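Local coordinates for protein Poly(Beta-D-mannuronate) lyase (Pseudopedobacter saltans, PDB 7O79) that probably cleaves poly(beta-D-mannuronate) as a lyase, using the parallel beta-helix fold of polysaccharide lyase family 6, at residues I333-S338 and L350-N355; F108-S111 and G116-W119; N146-S151 and Y180-E185; N2-N7 and K51-G56. One frame throughout, in Å; residues are numbered along the deposited sequence.

The four contacts are strung out along the beta-helix in chain order: contact 4 first, then contacts 2, 3 and 1. Successive centres are about 25, 24 and 25 Å apart, not in a straight line. Contacts 4 and 1, with centres about 54 Å apart, lie on opposite sides of the chain's centre. No two contacts touch, and contacts 2 and 3 come nearest, with atoms about 5 Å apart. Contacts 1 and 2 both involve the parallel strands that run in order from 35-38 to 371-373. Each contact thus reports on a different level of one elongated solenoid.

Contact 1: I333-S338 and L350-N355; sequences INIGGS and LLPENN
Pro352 packs against Ile335 and Gly336 in a small, buried, apolar contact, set where the beta-helix turns a corner and the loop leading into strand 356-364 comes back over it. The area buried between the segments, 132 Å², is modest, and the proline ring does most of the touching. Its CG lies 3.9 Å from Ile335 CG2 and 3.7 Å from Gly336 N, while Pro352 CD sits 3.7 Å from Gly336 CA. In Ile335 the CG2 branch stands anti to the backbone N (chi1, measured to CG1, is -49°), which turns this methyl to the proline and leads the longer CG1-CD1 branch away. Gly336 adopts a positive phi of 111°, at which a beta carbon would press on the carbonyl oxygen of Ile335; it would also come within 3.5 Å of Leu351 CD2. The missing side chain thus permits the corner and the close approach together, with the CA atoms of Gly336 and Leu351 5.5 Å apart. The loop is tied down separately, through Leu351 O to His314 and Pro352 O to Asn390. Around the contact, Ile335 also touches Ile357 of strand 356-364 and Ile371 of strand 371-373, and Pro352 rests on Leu282 of strand 280-283.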
loop_
_atom_site.group_PDB
_atom_site.type_symbol
_atom_site.label_atom_id
_atom_site.label_comp_id
_atom_site.label_asym_id
_atom_site.label_seq_id
_atom_site.Cartn_x
_atom_site.Cartn_y
_atom_site.Cartn_z
ATOM N N ILE A 333 -1.812 -19.274 -9.381
ATOM C CA ILE A 333 -0.629 -18.495 -9.700
ATOM C C ILE A 333 -0.635 -18.279 -11.203
ATOM O O ILE A 333 -0.678 -19.248 -11.974
ATOM C CB ILE A 333 0.664 -19.180 -9.235
ATOM C CG1 ILE A 333 0.577 -19.462 -7.724
ATOM C CG2 ILE A 333 1.886 -18.314 -9.589
ATOM C CD1 ILE A 333 1.819 -20.105 -7.086
ATOM N N ASN A 334 -0.643 -17.017 -11.614
ATOM C CA ASN A 334 -0.643 -16.640 -13.020
ATOM C C ASN A 334 0.773 -16.166 -13.349
ATOM O O ASN A 334 1.171 -15.063 -12.969
ATOM C CB ASN A 334 -1.708 -15.576 -13.261
ATOM C CG ASN A 334 -1.800 -15.131 -14.719
ATOM O OD1 ASN A 334 -1.187 -15.707 -15.606
ATOM N ND2 ASN A 334 -2.592 -14.112 -14.961
ATOM N N ILE A 335 1.553 -17.034 -13.994
ATOM C CA ILE A 335 2.925 -16.725 -14.392
ATOM C C ILE A 335 2.846 -16.123 -15.792
ATOM O O ILE A 335 2.765 -16.842 -16.792
ATOM C CB ILE A 335 3.830 -17.957 -14.347
ATOM C CG1 ILE A 335 3.668 -18.703 -13.012
ATOM C CG2 ILE A 335 5.301 -17.573 -14.540
ATOM C CD1 ILE A 335 4.399 -20.034 -12.968
ATOM N N GLY A 336 2.819 -14.792 -15.863
ATOM C CA GLY A 336 2.751 -14.131 -17.148
ATOM C C GLY A 336 1.429 -13.438 -17.421
ATOM O O GLY A 336 0.890 -13.554 -18.521
ATOM N N GLY A 337 0.896 -12.709 -16.442
ATOM C CA GLY A 337 -0.315 -11.949 -16.680
ATOM C C GLY A 337 -0.091 -10.852 -17.706
ATOM O O GLY A 337 1.027 -10.381 -17.904
ATOM N N SER A 338 -1.181 -10.460 -18.378
ATOM C CA SER A 338 -1.203 -9.332 -19.328
ATOM C C SER A 338 -0.096 -9.426 -20.376
ATOM O O SER A 338 0.687 -8.495 -20.591
ATOM C CB SER A 338 -1.142 -7.998 -18.601
ATOM O OG SER A 338 -2.131 -7.962 -17.596
ATOM N N LEU A 350 7.713 -9.744 -21.950
ATOM C CA LEU A 350 8.760 -10.408 -21.184
ATOM C C LEU A 350 8.100 -11.342 -20.169
ATOM O O LEU A 350 7.534 -10.894 -19.172
ATOM C CB LEU A 350 9.665 -9.375 -20.511
ATOM C CG LEU A 350 10.467 -8.504 -21.492
ATOM C CD1 LEU A 350 11.266 -7.454 -20.749
ATOM C CD2 LEU A 350 11.396 -9.340 -22.400
ATOM N N LEU A 351 8.176 -12.642 -20.428
ATOM C CA LEU A 351 7.640 -13.626 -19.509
ATOM C C LEU A 351 8.505 -13.692 -18.247
ATOM O O LEU A 351 9.727 -13.543 -18.321
ATOM C CB LEU A 351 7.606 -14.990 -20.188
ATOM C CG LEU A 351 6.667 -15.052 -21.390
ATOM C CD1 LEU A 351 6.740 -16.414 -22.044
ATOM C CD2 LEU A 351 5.235 -14.746 -20.931
ATOM N N PRO A 352 7.901 -13.938 -17.082
ATOM C CA PRO A 352 8.699 -14.054 -15.856
ATOM C C PRO A 352 9.745 -15.151 -16.007
ATOM O O PRO A 352 9.513 -16.159 -16.677
ATOM C CB PRO A 352 7.658 -14.391 -14.780
ATOM C CG PRO A 352 6.334 -13.861 -15.368
ATOM C CD PRO A 352 6.465 -14.175 -16.826
ATOM N N GLU A 353 10.929 -14.916 -15.429
ATOM C CA GLU A 353 12.054 -15.822 -15.620
ATOM C C GLU A 353 12.897 -15.853 -14.356
ATOM O O GLU A 353 12.968 -14.875 -13.612
ATOM C CB GLU A 353 12.933 -15.415 -16.812
ATOM C CG GLU A 353 13.680 -14.100 -16.575
ATOM C CD GLU A 353 14.689 -13.724 -17.658
ATOM O OE1 GLU A 353 14.778 -14.412 -18.702
ATOM O OE2 GLU A 353 15.389 -12.704 -17.460
ATOM N N ASN A 354 13.529 -16.997 -14.116
ATOM C CA ASN A 354 14.444 -17.182 -12.987
ATOM C C ASN A 354 13.806 -16.848 -11.641
ATOM O O ASN A 354 14.485 -16.353 -10.740
ATOM C CB ASN A 354 15.726 -16.364 -13.169
ATOM C CG ASN A 354 16.877 -16.914 -12.345
ATOM O OD1 ASN A 354 17.039 -18.113 -12.253
ATOM N ND2 ASN A 354 17.665 -16.042 -11.744
ATOM N N ASN A 355 12.507 -17.105 -11.480
ATOM C CA ASN A 355 11.860 -16.972 -10.182
ATOM C C ASN A 355 11.698 -18.337 -9.522
ATOM O O ASN A 355 11.460 -19.342 -10.190
ATOM C CB ASN A 355 10.484 -16.325 -10.306
ATOM C CG ASN A 355 10.544 -14.967 -10.998
ATOM O OD1 ASN A 355 11.019 -13.974 -10.430
ATOM N ND2 ASN A 355 10.094 -14.936 -12.240
#

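Contact 2: F108-S111 and G116-W119; sequences FNPS and GYYW
Tyr117 sets its hydroxyl between Phe108 O and the ring of Pro110, the tight half of the contact. Tyr117 OH donates a short bond to Phe108 O, 2.5 Å away, with the acceptor in the ring plane at its edge and a C=O...OH angle of 141°. Pro110 closes in beside it, its CD 3.3 Å from Tyr117 OH. With CG set between its backbone N and carbonyl carbon (chi1 50°), the phenol points across to the other segment. The Trp119 side is bridged by a water and flanked by the partly exposed Asn109. Phe108 CB packs on Trp119 CZ2 at 3.9 Å, Asn109 OD1 stands 3.6 Å from Trp119 CZ2, the amide and indole planes only 20° apart, and Trp119 NE1 donates to the water 2.9 Å away. That water lies 2.7 Å from Asn109 OD1 and 2.9 Å from Phe108 O, and cannot serve every acceptor at once. Asn109 OD1 is also bonded by Asn138 N, its ND2 bonds Gly136 O, and Lys137 makes a cation-pi contact with Trp119. Phe108, Tyr117 and Trp119 all rest on Val90, so the loop after strand 99-106 packs on the start of strand 118-122 and on its parallel neighbour, strand 89-93.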
loop_
_atom_site.group_PDB
_atom_site.type_symbol
_atom_site.label_atom_id
_atom_site.label_comp_id
_atom_site.label_asym_id
_atom_site.label_seq_id
_atom_site.Cartn_x
_atom_site.Cartn_y
_atom_site.Cartn_z
ATOM N N PHE A 108 -14.566 12.314 6.090
ATOM C CA PHE A 108 -14.065 13.684 5.958
ATOM C C PHE A 108 -14.015 14.120 4.492
ATOM O O PHE A 108 -12.981 14.548 3.970
ATOM C CB PHE A 108 -12.693 13.770 6.610
ATOM C CG PHE A 108 -12.316 15.146 7.080
ATOM C CD1 PHE A 108 -12.858 15.681 8.237
ATOM C CD2 PHE A 108 -11.376 15.887 6.375
ATOM C CE1 PHE A 108 -12.486 16.948 8.684
ATOM C CE2 PHE A 108 -10.993 17.161 6.803
ATOM C CZ PHE A 108 -11.552 17.695 7.967
ATOM N N ASN A 109 -15.188 14.058 3.843
ATOM C CA ASN A 109 -15.302 14.048 2.394
ATOM C C ASN A 109 -15.839 15.359 1.818
ATOM O O ASN A 109 -16.695 16.015 2.416
ATOM C CB ASN A 109 -16.201 12.891 1.941
ATOM C CG ASN A 109 -15.617 11.537 2.298
ATOM O OD1 ASN A 109 -14.413 11.317 2.132
ATOM N ND2 ASN A 109 -16.461 10.616 2.755
ATOM N N PRO A 110 -15.358 15.749 0.647
ATOM C CA PRO A 110 -15.899 16.918 -0.049
ATOM C C PRO A 110 -17.175 16.519 -0.782
ATOM O O PRO A 110 -17.598 15.362 -0.743
ATOM C CB PRO A 110 -14.780 17.272 -1.022
ATOM C CG PRO A 110 -14.256 15.905 -1.420
ATOM C CD PRO A 110 -14.367 15.038 -0.185
ATOM N N SER A 111 -17.788 17.492 -1.469
ATOM C CA SER A 111 -19.040 17.167 -2.147
ATOM C C SER A 111 -18.804 16.527 -3.515
ATOM O O SER A 111 -19.563 15.639 -3.912
ATOM C CB SER A 111 -19.939 18.404 -2.266
ATOM O OG SER A 111 -19.291 19.444 -2.961
ATOM N N GLY A 116 -9.982 16.276 -5.152
ATOM C CA GLY A 116 -9.027 15.308 -4.629
ATOM C C GLY A 116 -8.137 15.842 -3.516
ATOM O O GLY A 116 -7.714 16.998 -3.535
ATOM N N TYR A 117 -7.845 14.966 -2.549
ATOM C CA TYR A 117 -6.788 15.178 -1.562
ATOM C C TYR A 117 -6.482 13.868 -0.833
ATOM O O TYR A 117 -7.344 12.982 -0.723
ATOM C CB TYR A 117 -7.159 16.277 -0.554
ATOM C CG TYR A 117 -8.530 16.184 0.118
ATOM C CD1 TYR A 117 -8.694 15.480 1.307
ATOM C CD2 TYR A 117 -9.630 16.876 -0.383
ATOM C CE1 TYR A 117 -9.924 15.410 1.946
ATOM C CE2 TYR A 117 -10.869 16.822 0.259
ATOM C CZ TYR A 117 -11.009 16.091 1.429
ATOM O OH TYR A 117 -12.226 16.023 2.093
ATOM N N TYR A 118 -5.243 13.746 -0.356
ATOM C CA TYR A 118 -4.904 12.587 0.462
ATOM C C TYR A 118 -5.548 12.711 1.838
ATOM O O TYR A 118 -5.957 13.790 2.267
ATOM C CB TYR A 118 -3.399 12.457 0.689
ATOM C CG TYR A 118 -2.508 12.329 -0.510
ATOM C CD1 TYR A 118 -1.989 13.455 -1.131
ATOM C CD2 TYR A 118 -2.135 11.075 -0.995
ATOM C CE1 TYR A 118 -1.146 13.344 -2.222
ATOM C CE2 TYR A 118 -1.288 10.954 -2.090
ATOM C CZ TYR A 118 -0.797 12.086 -2.698
ATOM O OH TYR A 118 0.055 11.973 -3.787
ATOM N N TRP A 119 -5.588 11.596 2.562
ATOM C CA TRP A 119 -5.885 11.726 3.980
ATOM C C TRP A 119 -4.605 11.784 4.807
ATOM O O TRP A 119 -4.518 12.576 5.756
ATOM C CB TRP A 119 -6.813 10.595 4.429
ATOM C CG TRP A 119 -8.264 10.969 4.186
ATOM C CD1 TRP A 119 -8.719 12.006 3.425
ATOM C CD2 TRP A 119 -9.423 10.309 4.696
ATOM N NE1 TRP A 119 -10.088 12.038 3.434
ATOM C CE2 TRP A 119 -10.546 11.002 4.206
ATOM C CE3 TRP A 119 -9.619 9.195 5.517
ATOM C CZ2 TRP A 119 -11.852 10.628 4.519
ATOM C CZ3 TRP A 119 -10.923 8.814 5.820
ATOM C CH2 TRP A 119 -12.021 9.539 5.327
HETATM O O HOH W 1 -12.233 12.834 1.700
#

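Contact 3: N146-S151 and Y180-E185; sequences NDQDNS and YGRSEE. With PO4 (phosphate ion), chain B.
Gln148 lays its amide against the side chain of Arg182, making a surface contact between two loops that leave strands 144-146 and 175-177, parallel neighbours in the beta-helix. In the first shell, Arg182 NH1 reaches Gln148 OE1 at 3.4 Å with an N-H...O angle of 164°, a straight but weak bond whose acceptor position is doubtful because the oxygen is modelled too close to the arginine. The remaining approaches are van der Waals: Gln148 CB lies 3.8 Å from NH1 of Arg182, in the guanidinium plane at its edge, and Gln148 NE2 is 3.8 Å from Arg182 CB. Bending at chi2 (56°) turns the glutamine amide into the extended arginine, the two flat groups standing 49° apart. One shell out, Gln148 OE1 has a stronger partner in Gly179 N, and Trp178 both touches Gln148 and makes a cation-pi contact with Arg182. Replacing Gln148 by a leucine would remove the amide, so Gly179 N would probably be left without this acceptor and Arg182 without its weak amide partner. Farther out, a type I turn from Gly181 to Glu184 carries Arg182, closed by Glu184 N to Gly181 O at 2.9 Å. The other loop is pinned by Asn146 ND2 to Ser151 O, 3.0 Å, and Asn150 N holds O1 of a phosphate at 2.9 Å; this ion, also bound by Arg152, probably came from the crystallisation liquor. A neutral amide offers Arg182 a dipole and no opposite charge, so any electrostatic link between the loops is probably modest, and the firmer bond to Gln148 is the one from Gly179 N.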
loop_
_atom_site.group_PDB
_atom_site.type_symbol
_atom_site.label_atom_id
_atom_site.label_comp_id
_atom_site.label_asym_id
_atom_site.label_seq_id
_atom_site.Cartn_x
_atom_site.Cartn_y
_atom_site.Cartn_z
ATOM N N ASN A 146 2.992 8.195 -0.087
ATOM C CA ASN A 146 4.388 8.499 0.183
ATOM C C ASN A 146 4.960 9.229 -1.016
ATOM O O ASN A 146 4.810 8.784 -2.157
ATOM C CB ASN A 146 5.212 7.236 0.505
ATOM C CG ASN A 146 6.601 7.565 1.034
ATOM O OD1 ASN A 146 6.754 7.999 2.178
ATOM N ND2 ASN A 146 7.630 7.315 0.218
ATOM N N ASP A 147 5.639 10.331 -0.741
ATOM C CA ASP A 147 6.086 11.279 -1.740
ATOM C C ASP A 147 7.347 10.740 -2.435
ATOM O O ASP A 147 8.027 9.832 -1.945
ATOM C CB ASP A 147 6.320 12.619 -1.029
ATOM C CG ASP A 147 6.263 13.801 -1.948
ATOM O OD1 ASP A 147 5.127 14.319 -2.093
ATOM O OD2 ASP A 147 7.321 14.227 -2.489
ATOM N N GLN A 148 7.653 11.304 -3.602
ATOM C CA GLN A 148 8.709 10.755 -4.448
ATOM C C GLN A 148 10.114 11.033 -3.931
ATOM O O GLN A 148 11.020 10.225 -4.168
ATOM C CB GLN A 148 8.536 11.282 -5.882
ATOM C CG GLN A 148 9.577 10.810 -6.908
ATOM C CD GLN A 148 9.690 9.299 -7.019
ATOM O OE1 GLN A 148 8.703 8.573 -6.913
ATOM N NE2 GLN A 148 10.908 8.821 -7.257
ATOM N N ASP A 149 10.342 12.159 -3.258
ATOM C CA ASP A 149 11.687 12.543 -2.858
ATOM C C ASP A 149 11.757 12.765 -1.356
ATOM O O ASP A 149 10.784 13.208 -0.738
ATOM C CB ASP A 149 12.138 13.802 -3.587
ATOM C CG ASP A 149 12.244 13.590 -5.089
ATOM O OD1 ASP A 149 13.271 13.070 -5.565
ATOM O OD2 ASP A 149 11.290 13.934 -5.797
ATOM N N ASN A 150 12.901 12.395 -0.780
ATOM C CA ASN A 150 13.242 12.690 0.615
ATOM C C ASN A 150 12.177 12.193 1.608
ATOM O O ASN A 150 11.885 12.840 2.618
ATOM C CB ASN A 150 13.512 14.194 0.783
ATOM C CG ASN A 150 14.274 14.497 2.049
ATOM O OD1 ASN A 150 15.245 13.816 2.375
ATOM N ND2 ASN A 150 13.835 15.509 2.775
ATOM N N SER A 151 11.615 10.985 1.358
ATOM C CA SER A 151 10.569 10.451 2.237
ATOM C C SER A 151 10.781 8.929 2.408
ATOM O O SER A 151 10.070 8.067 1.881
ATOM C CB SER A 151 9.185 10.813 1.681
ATOM O OG SER A 151 8.133 10.346 2.492
ATOM N N TYR A 180 12.391 6.143 -4.676
ATOM C CA TYR A 180 13.393 5.537 -5.544
ATOM C C TYR A 180 12.958 4.138 -5.943
ATOM O O TYR A 180 12.616 3.319 -5.088
ATOM C CB TYR A 180 14.749 5.489 -4.842
ATOM C CG TYR A 180 15.844 4.840 -5.648
ATOM C CD1 TYR A 180 15.973 3.452 -5.699
ATOM C CD2 TYR A 180 16.753 5.606 -6.361
ATOM C CE1 TYR A 180 16.976 2.843 -6.433
ATOM C CE2 TYR A 180 17.767 5.005 -7.102
ATOM C CZ TYR A 180 17.865 3.629 -7.139
ATOM O OH TYR A 180 18.867 3.036 -7.870
ATOM N N GLY A 181 13.031 3.856 -7.239
ATOM C CA GLY A 181 12.488 2.653 -7.834
ATOM C C GLY A 181 11.308 2.936 -8.721
ATOM O O GLY A 181 10.878 2.052 -9.467
ATOM N N ARG A 182 10.783 4.156 -8.664
ATOM C CA ARG A 182 9.642 4.526 -9.494
ATOM C C ARG A 182 9.958 4.301 -10.971
ATOM O O ARG A 182 9.126 3.797 -11.725
ATOM C CB ARG A 182 9.247 5.983 -9.253
ATOM C CG ARG A 182 7.830 6.318 -9.691
ATOM C CD ARG A 182 7.359 7.634 -9.092
ATOM N NE ARG A 182 6.131 8.112 -9.722
ATOM C CZ ARG A 182 5.562 9.283 -9.456
ATOM N NH1 ARG A 182 6.109 10.102 -8.569
ATOM N NH2 ARG A 182 4.445 9.636 -10.078
ATOM N N SER A 183 11.167 4.678 -11.373
ATOM C CA SER A 183 11.610 4.518 -12.755
ATOM C C SER A 183 12.328 3.198 -12.972
ATOM O O SER A 183 13.108 3.060 -13.923
ATOM C CB SER A 183 12.495 5.694 -13.181
ATOM O OG SER A 183 11.706 6.868 -13.261
ATOM N N GLU A 184 12.111 2.248 -12.061
ATOM C CA GLU A 184 12.393 0.832 -12.213
ATOM C C GLU A 184 13.875 0.670 -11.895
ATOM O O GLU A 184 14.506 -0.317 -12.288
ATOM C CB GLU A 184 12.092 0.321 -13.628
ATOM C CG GLU A 184 10.613 0.433 -14.088
ATOM C CD GLU A 184 9.531 -0.014 -13.097
ATOM O OE1 GLU A 184 9.791 -0.781 -12.149
ATOM O OE2 GLU A 184 8.366 0.380 -13.339
ATOM N N GLU A 185 14.436 1.660 -11.204
ATOM C CA GLU A 185 15.832 1.600 -10.791
ATOM C C GLU A 185 16.107 0.339 -9.972
ATOM O O GLU A 185 15.267 -0.127 -9.198
ATOM C CB GLU A 185 16.196 2.833 -9.970
ATOM C CG GLU A 185 16.056 4.160 -10.716
ATOM C CD GLU A 185 14.718 4.825 -10.471
ATOM O OE1 GLU A 185 13.695 4.108 -10.319
ATOM O OE2 GLU A 185 14.695 6.073 -10.407
HETATM P P PO4 B . 16.102 11.833 -3.292
HETATM O O1 PO4 B . 14.924 11.210 -2.556
HETATM O O2 PO4 B . 16.987 12.534 -2.277
HETATM O O3 PO4 B . 15.564 12.824 -4.295
HETATM O O4 PO4 B . 16.917 10.805 -4.053
#

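Contact 4: N2-N7 and K51-G56; sequences NIQVKN and KADQAG
Gln4 meets Asp53 at the surface near the N-terminal end of the beta-helix, through the ends of their side chains. From CB, the glutamine sends CG anti to its carbonyl carbon and then bends at chi2 (-79°), which swings the amide over to the other segment. CD is the first atom to come close, 3.5 Å from Asp53 OD1. NE2 makes the bond, donating to Asp53 OD1 at 3.0 Å with an N-H...O angle of 141°; it comes from above the carboxylate, 40° out of its plane. OE1 is placed less happily: it lies 2.9 Å from Asp53 OD2 and 3.2 Å from Asp53 OD1, all acceptors, so the pair is likely to be partly repulsive. A weak bond from Gln27 NE2 gives this oxygen another partner. With an alanine in place of Asp53, Gln4 NE2 would probably lose its acceptor and the amide would be less fixed in its rotation. The contact spans strand 23-26, which pairs in parallel with strand 3-5 and with strand 48-52; Leu25 of that middle strand is touched by Gln4 and Asp53 alike. Helix 8-17, N-capped by Asn7, packs on the same first strand through Ile3 and Val5.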
loop_
_atom_site.group_PDB
_atom_site.type_symbol
_atom_site.label_atom_id
_atom_site.label_comp_id
_atom_site.label_asym_id
_atom_site.label_seq_id
_atom_site.Cartn_x
_atom_site.Cartn_y
_atom_site.Cartn_z
ATOM N N ASN A 2 1.187 19.787 30.017
ATOM C CA ASN A 2 1.379 21.037 30.734
ATOM C C ASN A 2 1.086 22.346 29.997
ATOM O O ASN A 2 1.417 23.401 30.549
ATOM C CB ASN A 2 2.817 20.990 31.343
ATOM C CG ASN A 2 3.936 20.825 30.316
ATOM O OD1 ASN A 2 3.720 20.822 29.108
ATOM N ND2 ASN A 2 5.174 20.713 30.823
ATOM N N ILE A 3 0.417 22.359 28.839
ATOM C CA ILE A 3 -0.121 23.602 28.269
ATOM C C ILE A 3 -1.541 23.340 27.766
ATOM O O ILE A 3 -1.726 22.655 26.750
ATOM C CB ILE A 3 0.735 24.175 27.130
ATOM C CG1 ILE A 3 2.193 24.371 27.554
ATOM C CG2 ILE A 3 0.135 25.500 26.650
ATOM C CD1 ILE A 3 3.065 24.952 26.454
ATOM N N GLN A 4 -2.538 23.913 28.444
ATOM C CA GLN A 4 -3.931 23.732 28.057
ATOM C C GLN A 4 -4.341 24.780 27.034
ATOM O O GLN A 4 -4.074 25.973 27.214
ATOM C CB GLN A 4 -4.848 23.809 29.273
ATOM C CG GLN A 4 -4.702 22.615 30.183
ATOM C CD GLN A 4 -5.461 21.408 29.652
ATOM O OE1 GLN A 4 -6.177 21.500 28.647
ATOM N NE2 GLN A 4 -5.306 20.271 30.322
ATOM N N VAL A 5 -4.997 24.337 25.961
ATOM C CA VAL A 5 -5.454 25.234 24.905
ATOM C C VAL A 5 -6.928 24.962 24.625
ATOM O O VAL A 5 -7.373 23.806 24.623
ATOM C CB VAL A 5 -4.607 25.093 23.620
ATOM C CG1 VAL A 5 -3.171 25.581 23.864
ATOM C CG2 VAL A 5 -4.618 23.634 23.124
ATOM N N LYS A 6 -7.688 26.039 24.397
ATOM C CA LYS A 6 -9.133 25.961 24.220
ATOM C C LYS A 6 -9.610 26.490 22.880
ATOM O O LYS A 6 -10.791 26.323 22.554
ATOM C CB LYS A 6 -9.858 26.724 25.344
ATOM N N ASN A 7 -8.738 27.105 22.091
ATOM C CA ASN A 7 -9.141 27.669 20.813
ATOM C C ASN A 7 -7.898 27.832 19.952
ATOM O O ASN A 7 -6.766 27.665 20.420
ATOM C CB ASN A 7 -9.903 28.990 21.013
ATOM C CG ASN A 7 -9.034 30.105 21.600
ATOM O OD1 ASN A 7 -7.928 30.376 21.129
ATOM N ND2 ASN A 7 -9.539 30.746 22.653
ATOM N N LYS A 51 -1.982 16.818 21.893
ATOM C CA LYS A 51 -2.973 15.760 22.064
ATOM C C LYS A 51 -4.249 16.313 22.681
ATOM O O LYS A 51 -4.275 17.424 23.212
ATOM C CB LYS A 51 -2.432 14.615 22.919
ATOM C CG LYS A 51 -2.133 14.959 24.355
ATOM C CD LYS A 51 -1.574 13.713 24.982
ATOM C CE LYS A 51 -1.226 13.843 26.430
ATOM N NZ LYS A 51 -0.672 12.520 26.866
ATOM N N ALA A 52 -5.309 15.498 22.620
ATOM C CA ALA A 52 -6.574 15.816 23.275
ATOM C C ALA A 52 -6.500 15.522 24.772
ATOM O O ALA A 52 -5.876 14.546 25.186
ATOM C CB ALA A 52 -7.703 15.001 22.640
ATOM N N ASP A 53 -7.114 16.387 25.597
ATOM C CA ASP A 53 -7.318 16.035 27.009
ATOM C C ASP A 53 -7.946 14.665 27.160
ATOM O O ASP A 53 -7.554 13.877 28.030
ATOM C CB ASP A 53 -8.182 17.090 27.708
ATOM C CG ASP A 53 -7.435 18.379 27.965
ATOM O OD1 ASP A 53 -6.212 18.293 28.191
ATOM O OD2 ASP A 53 -8.032 19.474 27.851
ATOM N N GLN A 54 -8.931 14.367 26.329
ATOM C CA GLN A 54 -9.580 13.069 26.315
ATOM C C GLN A 54 -9.579 12.602 24.870
ATOM O O GLN A 54 -10.151 13.271 24.003
ATOM C CB GLN A 54 -10.998 13.159 26.884
ATOM N N ALA A 55 -8.884 11.499 24.603
ATOM C CA ALA A 55 -8.767 11.014 23.234
ATOM C C ALA A 55 -10.146 10.826 22.619
ATOM O O ALA A 55 -11.044 10.256 23.241
ATOM C CB ALA A 55 -7.990 9.695 23.199
ATOM N N GLY A 56 -10.316 11.317 21.397
ATOM C CA GLY A 56 -11.571 11.170 20.706
ATOM C C GLY A 56 -12.576 12.255 20.995
ATOM O O GLY A 56 -13.580 12.346 20.287
#